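Side-chain contact in copper chaperone PCu(A)C (Methylosinus trichosporium OB3b, PDB 6P1F), which probably serves as a periplasmic copper chaperone, its PCu(A)C domain binding copper through a histidine brace: residues Met101-Val104 and Glu110-Ile113. Sequence-based numbering, arbitrary orientation.
Sequences MTLV and EVTI
M101 and I113 form a hydrogen-bonded antiparallel pair in the β hairpin of strands 98-105 and 109-118, joined by M101 N to I113 O at 3.0 Å and by I113 N to M101 O at 2.8 Å. The CG1 branch of I113 lies between its own backbone N and carbonyl carbon (chi1 66°), where it leans over the neighbouring strand and meets M101 CG at 3.6 Å. On the other face of the sheet, T102 and T112 are a non-hydrogen-bonded pair. Both turn OG1 beside their own backbone N (chi1 -61° in each), and the two hydroxyls hydrogen-bond across the strands, T102 OG1 to T112 OG1, at 2.9 Å. L103 returns to the apolar face and exchanges two backbone hydrogen bonds with V111. L103 CB packs on V111 CG1 at 3.9 Å, while L103 CD1 reaches diagonally to I113 CG2 at 4.1 Å. V104, on the threonine face, lies alongside E110, V104 CG2 against E110 CG at 4.0 Å; E110 OE2 spans strand 98-105 in a salt bridge to K45 of strand 39-45. M101, L103 and I113 are buried, and V111 leans on Y3 and I10; the I113 side chain lies about 7 Å from that of H1, a copper ligand in another structure of this protein. Backbone hydrogen bonds thus fix the register, while on the more open face each threonine hydroxyl has a polar partner.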
# COMPACT_ATOMS: atom_id res chain seq x y z
N MET A 101 -0.76 9.43 1.60
CA MET A 101 -2.07 8.80 1.65
C MET A 101 -2.36 8.32 3.07
O MET A 101 -1.47 8.07 3.86
CB MET A 101 -2.12 7.64 0.64
CG MET A 101 -1.11 6.55 0.95
SD MET A 101 -0.89 5.41 -0.45
CE MET A 101 0.10 6.43 -1.57
N THR A 102 -3.63 8.17 3.40
CA THR A 102 -3.97 7.73 4.75
C THR A 102 -4.47 6.30 4.74
O THR A 102 -5.40 5.98 4.00
CB THR A 102 -5.00 8.66 5.37
OG1 THR A 102 -4.44 9.98 5.43
CG2 THR A 102 -5.35 8.19 6.77
N LEU A 103 -3.86 5.43 5.54
CA LEU A 103 -4.34 4.05 5.68
C LEU A 103 -5.32 3.99 6.83
O LEU A 103 -5.08 4.58 7.87
CB LEU A 103 -3.19 3.11 5.95
CG LEU A 103 -2.06 3.19 4.92
CD1 LEU A 103 -0.96 2.14 5.28
CD2 LEU A 103 -2.54 2.99 3.50
N VAL A 104 -6.42 3.26 6.65
CA VAL A 104 -7.41 3.12 7.72
C VAL A 104 -7.48 1.67 8.16
O VAL A 104 -7.81 0.80 7.35
CB VAL A 104 -8.79 3.55 7.25
CG1 VAL A 104 -9.81 3.46 8.42
CG2 VAL A 104 -8.73 4.98 6.69
N GLU A 110 -6.12 5.23 12.08
CA GLU A 110 -5.62 5.88 10.86
C GLU A 110 -4.15 6.27 10.98
O GLU A 110 -3.68 6.67 12.05
CB GLU A 110 -6.46 7.12 10.53
CG GLU A 110 -7.92 6.81 10.19
CD GLU A 110 -8.75 8.07 9.97
OE1 GLU A 110 -9.22 8.65 10.97
OE2 GLU A 110 -8.93 8.48 8.80
N VAL A 111 -3.41 6.07 9.88
CA VAL A 111 -2.02 6.51 9.83
C VAL A 111 -1.78 7.07 8.45
O VAL A 111 -2.15 6.47 7.45
CB VAL A 111 -1.07 5.34 10.16
CG1 VAL A 111 -1.37 4.11 9.29
CG2 VAL A 111 0.41 5.77 10.09
N THR A 112 -1.18 8.25 8.39
CA THR A 112 -0.85 8.86 7.10
C THR A 112 0.58 8.56 6.74
O THR A 112 1.51 8.85 7.51
CB THR A 112 -1.08 10.38 7.15
OG1 THR A 112 -2.47 10.64 7.43
CG2 THR A 112 -0.67 11.02 5.84
N ILE A 113 0.79 7.96 5.57
CA ILE A 113 2.11 7.56 5.14
C ILE A 113 2.54 8.39 3.95
O ILE A 113 1.71 9.02 3.27
CB ILE A 113 2.17 6.08 4.75
CG1 ILE A 113 1.32 5.84 3.50
CG2 ILE A 113 1.68 5.19 5.91
CD1 ILE A 113 1.54 4.45 2.93